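Local structure of ribonuclease S-3 (Pyrus pyrifolia, 1IQQ) at residues Thr160-Leu164 with Pro194-Tyr200; Tyr1-Gln5 with Cys91-Ile96. The protein cleaves RNA as a pistil ribonuclease of the T2 family, responsible for gametophytic self-incompatibility in Japanese pear. All coordinates share one frame; numbering follows the deposited sequence.

Contact 1 (Thr160-Leu164 with Pro194-Tyr200)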
ATOM      1  N   THR A 160       8.605   6.629 -22.782  1.00 20.30           N
ATOM      2  CA  THR A 160       7.439   7.411 -23.045  1.00 21.81           C
ATOM      3  C   THR A 160       6.226   6.847 -22.321  1.00 23.11           C
ATOM      4  O   THR A 160       5.134   7.347 -22.528  1.00 29.61           O
ATOM      5  CB  THR A 160       7.105   7.430 -24.551  1.00 24.38           C
ATOM      6  OG1 THR A 160       7.076   6.089 -25.066  1.00 24.75           O
ATOM      7  CG2 THR A 160       8.173   8.191 -25.329  1.00 29.15           C
ATOM      8  N   THR A 161       6.405   5.841 -21.461  1.00 19.43           N
ATOM      9  CA  THR A 161       5.227   5.234 -20.794  1.00 19.96           C
ATOM     10  C   THR A 161       5.176   5.591 -19.290  1.00 16.15           C
ATOM     11  O   THR A 161       6.162   5.387 -18.579  1.00 22.58           O
ATOM     12  CB  THR A 161       5.247   3.659 -20.997  1.00 27.08           C
ATOM     13  OG1 THR A 161       4.287   2.996 -20.153  1.00 34.38           O
ATOM     14  CG2 THR A 161       6.576   3.114 -20.682  1.00 30.86           C
ATOM     15  N   THR A 162       4.043   6.176 -18.831  1.00 13.57           N
ATOM     16  CA  THR A 162       3.854   6.452 -17.385  1.00  9.68           C
ATOM     17  C   THR A 162       2.941   5.319 -16.892  1.00 10.77           C
ATOM     18  O   THR A 162       1.924   5.032 -17.515  1.00 12.45           O
ATOM     19  CB  THR A 162       3.094   7.707 -17.108  1.00  9.13           C
ATOM     20  OG1 THR A 162       3.883   8.827 -17.553  1.00 16.44           O
ATOM     21  CG2 THR A 162       2.784   7.838 -15.635  1.00 10.87           C
ATOM     22  N   GLU A 163       3.376   4.605 -15.846  1.00  8.46           N
ATOM     23  CA  GLU A 163       2.494   3.563 -15.281  1.00  9.05           C
ATOM     24  C   GLU A 163       2.145   3.783 -13.818  1.00  3.83           C
ATOM     25  O   GLU A 163       2.893   4.393 -13.036  1.00  7.16           O
ATOM     26  CB  GLU A 163       3.117   2.225 -15.394  1.00 16.67           C
ATOM     27  CG  GLU A 163       4.436   2.183 -14.968  1.00 18.73           C
ATOM     28  CD  GLU A 163       5.087   0.972 -15.668  1.00 26.03           C
ATOM     29  OE1 GLU A 163       4.781   0.728 -16.836  1.00 32.55           O
ATOM     30  OE2 GLU A 163       5.871   0.308 -15.034  1.00 16.94           O
ATOM     31  N   LEU A 164       0.949   3.306 -13.478  1.00  6.16           N
ATOM     32  CA  LEU A 164       0.456   3.338 -12.062  1.00  5.25           C
ATOM     33  C   LEU A 164       1.299   2.322 -11.239  1.00  6.74           C
ATOM     34  O   LEU A 164       1.522   1.179 -11.663  1.00  7.69           O
ATOM     35  CB  LEU A 164      -1.019   2.889 -12.090  1.00  7.35           C
ATOM     36  CG  LEU A 164      -1.709   2.787 -10.742  1.00  5.24           C
ATOM     37  CD1 LEU A 164      -1.795   4.262 -10.119  1.00  7.68           C
ATOM     38  CD2 LEU A 164      -3.125   2.222 -10.948  1.00  5.78           C
ATOM     39  N   PRO A 194       0.149  11.892 -13.788  1.00  5.54           N
ATOM     40  CA  PRO A 194      -0.435  12.949 -14.614  1.00  5.80           C
ATOM     41  C   PRO A 194      -1.908  12.724 -14.866  1.00  6.74           C
ATOM     42  O   PRO A 194      -2.446  11.634 -14.635  1.00  8.60           O
ATOM     43  CB  PRO A 194       0.380  12.850 -15.881  1.00  8.98           C
ATOM     44  CG  PRO A 194       0.690  11.230 -16.031  1.00  9.17           C
ATOM     45  CD  PRO A 194       0.927  10.881 -14.567  1.00  7.94           C
ATOM     46  N   THR A 195      -2.582  13.728 -15.443  1.00  7.22           N
ATOM     47  CA  THR A 195      -4.020  13.591 -15.658  1.00  5.87           C
ATOM     48  C   THR A 195      -4.444  12.584 -16.710  1.00  6.12           C
ATOM     49  O   THR A 195      -5.584  12.114 -16.656  1.00  8.25           O
ATOM     50  CB  THR A 195      -4.667  14.977 -15.924  1.00  8.11           C
ATOM     51  OG1 THR A 195      -4.141  15.468 -17.144  1.00 10.06           O
ATOM     52  CG2 THR A 195      -4.368  15.971 -14.815  1.00 10.62           C
ATOM     53  N   ASN A 196      -3.580  12.212 -17.645  1.00  5.87           N
ATOM     54  CA  ASN A 196      -3.963  11.305 -18.669  1.00  8.67           C
ATOM     55  C   ASN A 196      -2.811  10.397 -19.046  1.00  6.48           C
ATOM     56  O   ASN A 196      -1.641  10.640 -18.672  1.00  8.81           O
ATOM     57  CB  ASN A 196      -4.480  12.114 -19.881  1.00  6.51           C
ATOM     58  CG  ASN A 196      -5.317  11.270 -20.804  1.00 11.11           C
ATOM     59  OD1 ASN A 196      -5.919  10.279 -20.371  1.00 12.40           O
ATOM     60  ND2 ASN A 196      -5.394  11.653 -22.066  1.00 12.08           N
ATOM     61  N   ASN A 197      -3.178   9.298 -19.724  1.00  7.43           N
ATOM     62  CA  ASN A 197      -2.224   8.320 -20.200  1.00  7.42           C
ATOM     63  C   ASN A 197      -1.441   7.566 -19.174  1.00  9.31           C
ATOM     64  O   ASN A 197      -0.251   7.360 -19.316  1.00 10.21           O
ATOM     65  CB  ASN A 197      -1.316   8.983 -21.234  1.00  9.62           C
ATOM     66  CG  ASN A 197      -2.092   9.363 -22.452  1.00 10.71           C
ATOM     67  OD1 ASN A 197      -2.919   8.571 -22.953  1.00 14.45           O
ATOM     68  ND2 ASN A 197      -1.883  10.603 -22.943  1.00 12.86           N
ATOM     69  N   ILE A 198      -2.130   7.156 -18.109  1.00  8.74           N
ATOM     70  CA  ILE A 198      -1.513   6.304 -17.097  1.00  6.79           C
ATOM     71  C   ILE A 198      -1.759   4.848 -17.493  1.00  8.47           C
ATOM     72  O   ILE A 198      -2.894   4.440 -17.664  1.00  9.19           O
ATOM     73  CB  ILE A 198      -2.186   6.558 -15.729  1.00  7.21           C
ATOM     74  CG1 ILE A 198      -1.907   8.012 -15.260  1.00  8.97           C
ATOM     75  CG2 ILE A 198      -1.685   5.506 -14.691  1.00  8.57           C
ATOM     76  CD1 ILE A 198      -2.726   8.426 -14.075  1.00 10.14           C
ATOM     77  N   LYS A 199      -0.708   4.068 -17.634  1.00  7.20           N
ATOM     78  CA  LYS A 199      -0.890   2.670 -17.989  1.00  6.56           C
ATOM     79  C   LYS A 199      -1.208   1.774 -16.773  1.00  7.72           C
ATOM     80  O   LYS A 199      -0.560   1.860 -15.761  1.00  7.95           O
ATOM     81  CB  LYS A 199       0.406   2.100 -18.647  1.00  8.79           C
ATOM     82  CG  LYS A 199       0.318   0.630 -18.983  1.00 10.78           C
ATOM     83  CD  LYS A 199       1.668   0.139 -19.572  1.00 16.64           C
ATOM     84  CE  LYS A 199       1.635  -1.406 -19.682  1.00 19.38           C
ATOM     85  NZ  LYS A 199       2.770  -1.904 -20.522  1.00 25.97           N
ATOM     86  N   TYR A 200      -2.263   0.964 -16.953  1.00  7.36           N
ATOM     87  CA  TYR A 200      -2.582  -0.088 -15.973  1.00  8.06           C
ATOM     88  C   TYR A 200      -3.368  -1.142 -16.766  1.00  7.51           C
ATOM     89  O   TYR A 200      -4.401  -0.827 -17.402  1.00  7.78           O
ATOM     90  CB  TYR A 200      -3.413   0.461 -14.793  1.00  7.22           C
ATOM     91  CG  TYR A 200      -3.906  -0.635 -13.868  1.00  6.32           C
ATOM     92  CD1 TYR A 200      -3.027  -1.307 -13.018  1.00  7.04           C
ATOM     93  CD2 TYR A 200      -5.230  -1.025 -13.864  1.00  5.92           C
ATOM     94  CE1 TYR A 200      -3.458  -2.323 -12.186  1.00  7.41           C
ATOM     95  CE2 TYR A 200      -5.684  -2.065 -13.074  1.00  6.26           C
ATOM     96  CZ  TYR A 200      -4.796  -2.716 -12.213  1.00  7.46           C
ATOM     97  OH  TYR A 200      -5.265  -3.683 -11.332  1.00  9.10           O
ATOM     98  OXT TYR A 200      -2.924  -2.327 -16.662  1.00  9.82           O
TER
HETATM   99  O   HOH W   1       1.832   5.957 -20.712  1.00 23.87           O
HETATM  100  O   HOH W   2       0.595   0.018 -14.079  1.00  9.44           O
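Thr162, Leu164 and Lys199 carry most of this contact, in which the start of strand 161-171 takes up the short C-terminal strand 198-199 as a parallel neighbour. Strand 132-133 pairs antiparallel with strand 198-199 on its other side, so the C-terminus is built into the mixed sheet of this T2 ribonuclease. Two nearly straight backbone hydrogen bonds bracket Glu163: Lys199 N donates to Thr162 O at 2.8 Å, and Leu164 N donates to Lys199 O at 3.1 Å. Glu163 sits in register with Lys199 and adds a CA-H...O contact, its CA lying 3.5 Å from Lys199 O.

Thr162 points its methyl CG2 at the CG-CD edge of the Pro194 ring, 3.7 Å from Pro194 CD. OG1 lies beside the backbone N (chi1 -66°), which leaves the methyl anti to that N and facing the proline. At the other end Leu164 touches at two points: CB rests on Ile198 CG2 at 3.7 Å, while the branch CD2 comes obliquely to the ring of Tyr200, 4.1 Å from CD1.

Lys199 runs out fully extended beside Glu163, both side chains pointing the same way. Its CD passes Thr161 OG1 at 3.9 Å, but NZ stays 5.0 Å from Glu163 OE1, so no salt bridge forms, though the opposite charges should attract weakly. Glu163 OE2 is instead held by Gln156 and Asn16. One water joins Thr162 N to Asn197 O, where Asn197 and Ile198 form a G1 bulge against Arg133, and a second links Leu164 O with Lys199 O.

The grip is therefore mainly backbone, with apolar packing at each end: Lys199 O accepts from both Leu164 N and a water, and the strand is secured just before the terminal carboxylate, which Arg133 binds.

Contact 2 (Tyr1-Gln5 with Cys91-Ile96)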
ATOM      1  N   TYR A   1       0.817   9.402  16.654  1.00 16.90           N
ATOM      2  CA  TYR A   1       0.461   9.505  15.194  1.00 15.69           C
ATOM      3  C   TYR A   1      -0.925  10.137  15.065  1.00 15.12           C
ATOM      4  O   TYR A   1      -1.678  10.160  16.044  1.00 14.89           O
ATOM      5  CB  TYR A   1       0.513   8.104  14.553  1.00 12.10           C
ATOM      6  CG  TYR A   1      -0.623   7.194  14.889  1.00 11.52           C
ATOM      7  CD1 TYR A   1      -1.701   7.052  13.997  1.00 13.67           C
ATOM      8  CD2 TYR A   1      -0.652   6.493  16.093  1.00 11.84           C
ATOM      9  CE1 TYR A   1      -2.769   6.251  14.327  1.00 14.08           C
ATOM     10  CE2 TYR A   1      -1.685   5.710  16.416  1.00 13.33           C
ATOM     11  CZ  TYR A   1      -2.771   5.588  15.538  1.00 14.59           C
ATOM     12  OH  TYR A   1      -3.823   4.805  15.910  1.00 16.47           O
ATOM     13  N   ASP A   2      -1.257  10.615  13.862  1.00 13.74           N
ATOM     14  CA  ASP A   2      -2.574  11.247  13.628  1.00 14.01           C
ATOM     15  C   ASP A   2      -3.510  10.386  12.799  1.00 12.78           C
ATOM     16  O   ASP A   2      -4.716  10.413  13.018  1.00 14.90           O
ATOM     17  CB  ASP A   2      -2.448  12.560  12.838  1.00 13.57           C
ATOM     18  CG  ASP A   2      -1.638  13.619  13.571  1.00 14.08           C
ATOM     19  OD1 ASP A   2      -1.739  13.644  14.828  1.00 19.78           O
ATOM     20  OD2 ASP A   2      -0.963  14.391  12.867  1.00 14.91           O
ATOM     21  N   TYR A   3      -2.984   9.633  11.833  1.00 11.42           N
ATOM     22  CA  TYR A   3      -3.889   8.892  10.906  1.00  8.23           C
ATOM     23  C   TYR A   3      -3.089   7.778  10.292  1.00  7.64           C
ATOM     24  O   TYR A   3      -1.883   7.650  10.586  1.00  8.82           O
ATOM     25  CB  TYR A   3      -4.416   9.852   9.829  1.00  9.78           C
ATOM     26  CG  TYR A   3      -3.431  10.239   8.714  1.00  7.62           C
ATOM     27  CD1 TYR A   3      -3.505   9.631   7.461  1.00  9.38           C
ATOM     28  CD2 TYR A   3      -2.448  11.230   8.909  1.00  9.21           C
ATOM     29  CE1 TYR A   3      -2.644   9.934   6.435  1.00  9.93           C
ATOM     30  CE2 TYR A   3      -1.598  11.582   7.846  1.00 10.49           C
ATOM     31  CZ  TYR A   3      -1.684  10.907   6.603  1.00 10.02           C
ATOM     32  OH  TYR A   3      -0.751  11.188   5.619  1.00 13.20           O
ATOM     33  N   PHE A   4      -3.735   6.911   9.510  1.00  6.37           N
ATOM     34  CA  PHE A   4      -3.010   5.842   8.833  1.00  6.68           C
ATOM     35  C   PHE A   4      -2.988   5.972   7.333  1.00  7.93           C
ATOM     36  O   PHE A   4      -3.984   6.405   6.688  1.00  7.38           O
ATOM     37  CB  PHE A   4      -3.730   4.500   9.078  1.00  8.99           C
ATOM     38  CG  PHE A   4      -3.559   3.959  10.442  1.00  9.54           C
ATOM     39  CD1 PHE A   4      -4.584   4.034  11.349  1.00  9.56           C
ATOM     40  CD2 PHE A   4      -2.377   3.321  10.781  1.00 10.04           C
ATOM     41  CE1 PHE A   4      -4.439   3.430  12.658  1.00 13.02           C
ATOM     42  CE2 PHE A   4      -2.230   2.720  12.046  1.00 14.78           C
ATOM     43  CZ  PHE A   4      -3.234   2.771  12.960  1.00 12.79           C
ATOM     44  N   GLN A   5      -1.876   5.565   6.745  1.00  6.88           N
ATOM     45  CA  GLN A   5      -1.749   5.390   5.306  1.00  6.13           C
ATOM     46  C   GLN A   5      -1.640   3.902   5.062  1.00  5.57           C
ATOM     47  O   GLN A   5      -0.698   3.251   5.549  1.00  7.56           O
ATOM     48  CB  GLN A   5      -0.478   6.000   4.768  1.00  6.87           C
ATOM     49  CG  GLN A   5      -0.553   7.569   4.801  1.00  7.96           C
ATOM     50  CD  GLN A   5       0.703   8.167   4.227  1.00 12.32           C
ATOM     51  OE1 GLN A   5       0.855   8.302   2.989  1.00 14.47           O
ATOM     52  NE2 GLN A   5       1.638   8.484   5.096  1.00 11.00           N
ATOM     53  N   CYS A  91       4.642   2.183  15.884  1.00 11.06           N
ATOM     54  CA  CYS A  91       4.154   3.523  16.157  1.00 12.54           C
ATOM     55  C   CYS A  91       2.646   3.643  16.212  1.00 13.35           C
ATOM     56  O   CYS A  91       2.107   4.722  16.425  1.00 15.10           O
ATOM     57  CB  CYS A  91       4.673   4.479  15.113  1.00 10.30           C
ATOM     58  SG  CYS A  91       6.514   4.645  15.186  1.00 13.23           S
ATOM     59  N   GLY A  92       1.943   2.521  16.108  1.00 13.35           N
ATOM     60  CA  GLY A  92       0.486   2.685  16.134  1.00 14.51           C
ATOM     61  C   GLY A  92      -0.246   2.281  17.409  1.00 15.58           C
ATOM     62  O   GLY A  92      -1.467   2.084  17.312  1.00 16.41           O
ATOM     63  N   TYR A  93       0.428   2.171  18.568  1.00 14.41           N
ATOM     64  CA  TYR A  93      -0.167   1.716  19.842  1.00 17.94           C
ATOM     65  C   TYR A  93      -1.100   2.844  20.316  1.00 20.26           C
ATOM     66  O   TYR A  93      -0.844   4.043  20.051  1.00 24.31           O
ATOM     67  CB  TYR A  93       0.928   1.462  20.938  1.00 21.27           C
ATOM     68  CG  TYR A  93       0.572   0.544  22.175  1.00 22.81           C
ATOM     69  CD1 TYR A  93       0.704  -0.888  22.164  1.00 22.25           C
ATOM     70  CD2 TYR A  93       0.128   1.130  23.381  1.00 23.13           C
ATOM     71  CE1 TYR A  93       0.395  -1.671  23.341  1.00 23.41           C
ATOM     72  CE2 TYR A  93      -0.182   0.362  24.532  1.00 20.60           C
ATOM     73  CZ  TYR A  93      -0.048  -1.029  24.523  1.00 25.27           C
ATOM     74  OH  TYR A  93      -0.365  -1.669  25.739  1.00 15.24           O
ATOM     75  N   PRO A  94      -2.222   2.460  20.959  1.00 18.80           N
ATOM     76  CA  PRO A  94      -2.616   1.093  21.230  1.00 14.67           C
ATOM     77  C   PRO A  94      -3.529   0.537  20.162  1.00 10.61           C
ATOM     78  O   PRO A  94      -3.894  -0.598  20.267  1.00 14.28           O
ATOM     79  CB  PRO A  94      -3.308   1.223  22.604  1.00 20.26           C
ATOM     80  CG  PRO A  94      -4.013   2.458  22.392  1.00 18.06           C
ATOM     81  CD  PRO A  94      -3.024   3.395  21.768  1.00 22.25           C
ATOM     82  N   THR A  95      -3.943   1.358  19.160  1.00 13.64           N
ATOM     83  CA  THR A  95      -4.816   0.839  18.088  1.00 11.75           C
ATOM     84  C   THR A  95      -4.167  -0.416  17.515  1.00 11.25           C
ATOM     85  O   THR A  95      -4.827  -1.397  17.322  1.00 13.55           O
ATOM     86  CB  THR A  95      -4.988   1.844  17.011  1.00 10.53           C
ATOM     87  OG1 THR A  95      -5.721   2.964  17.578  1.00 22.35           O
ATOM     88  CG2 THR A  95      -5.918   1.301  15.873  1.00 14.89           C
ATOM     89  N   ILE A  96      -2.848  -0.352  17.292  1.00 10.77           N
ATOM     90  CA  ILE A  96      -2.078  -1.568  16.900  1.00 10.43           C
ATOM     91  C   ILE A  96      -1.384  -2.056  18.228  1.00  7.64           C
ATOM     92  O   ILE A  96      -0.559  -1.327  18.768  1.00 10.14           O
ATOM     93  CB  ILE A  96      -0.976  -1.172  15.869  1.00  9.39           C
ATOM     94  CG1 ILE A  96      -1.624  -0.506  14.617  1.00 10.81           C
ATOM     95  CG2 ILE A  96      -0.123  -2.439  15.535  1.00  8.20           C
ATOM     96  CD1 ILE A  96      -2.599  -1.367  13.850  1.00 12.20           C
TER
HETATM   97  O   HOH W   3       2.962   7.499  16.927  1.00 19.39           O
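Tyr1 reaches across to the loop 91-96 with the CD2-CE2 side of its ring and its hydroxyl. CB starts toward the loop, 4.2 Å from Cys91 O. CG, placed between the backbone N and the carbonyl carbon (chi1 75°), also faces Cys91 O and swings the ring alongside the chain of the loop. CD2 then comes up to Cys91 O at 3.3 Å, an approach oblique to the ring, and CE2 lies 3.7 Å from Gly92 CA; CE2 and CZ pass Gly92 O. At the tip, OH accepts a hydrogen bond from Thr95 OG1 at 3.1 Å, the threonine oxygen lying at the ring edge, close to its plane. The two side chains cross at about a right angle. The hydroxyl has a second, stronger partner in Lys173 O, and the Lys173 side chain also makes a cation-pi contact with the ring. At the ring's edge, in its plane, a water accepts from Tyr1 N and donates to Cys91 O, joining the chain terminus to the loop a second time.

Phe4 backs this arrangement. One of its faces carries Tyr1 CE1, 3.6 Å above the plane and offset toward the rim. On the loop side, Phe4 CE1, at the ring edge, meets Thr95 CG2 at 4.1 Å, and CZ touches Ile96 CG1 obliquely at 4.0 Å. The loop keeps its own shape through the bond from Ile96 N to Gly92 O, and Cys91 is tied to Cys48 by a disulfide.

The contact thus joins the beginning of strand 3-10 to the loop after helix 77-89, which carries the active-site residues Glu84, Lys87 and His88. Phe4 also packs on Leu35 of strand 30-38 and Ser171 of strand 161-171, while Ile96 turns to Tyr102 and Thr105 of helix 99-112.

How the contacts relate
The two contacts lie on opposite sides of the chain's centre, about 32 Å apart between centres and about 14 Å between nearest atoms. They do not touch, but a common sheet joins them: strand 3-10, entered at contact 2, pairs antiparallel with strand 161-171, whose start forms contact 1. Contact 2 is the one beside the catalytic helix, the side chain of Cys91 being about 6 Å from that of His88, the proton acceptor, and about 7 Å from that of Lys87. Contact 1 is more remote: the side chain of Leu164 is about 9 Å from that of Gln9, a probable RNA-binding residue, and the side chain of Tyr200 is about 6 Å from an N-acetylglucosamine of the protein's own glycan, not a substrate.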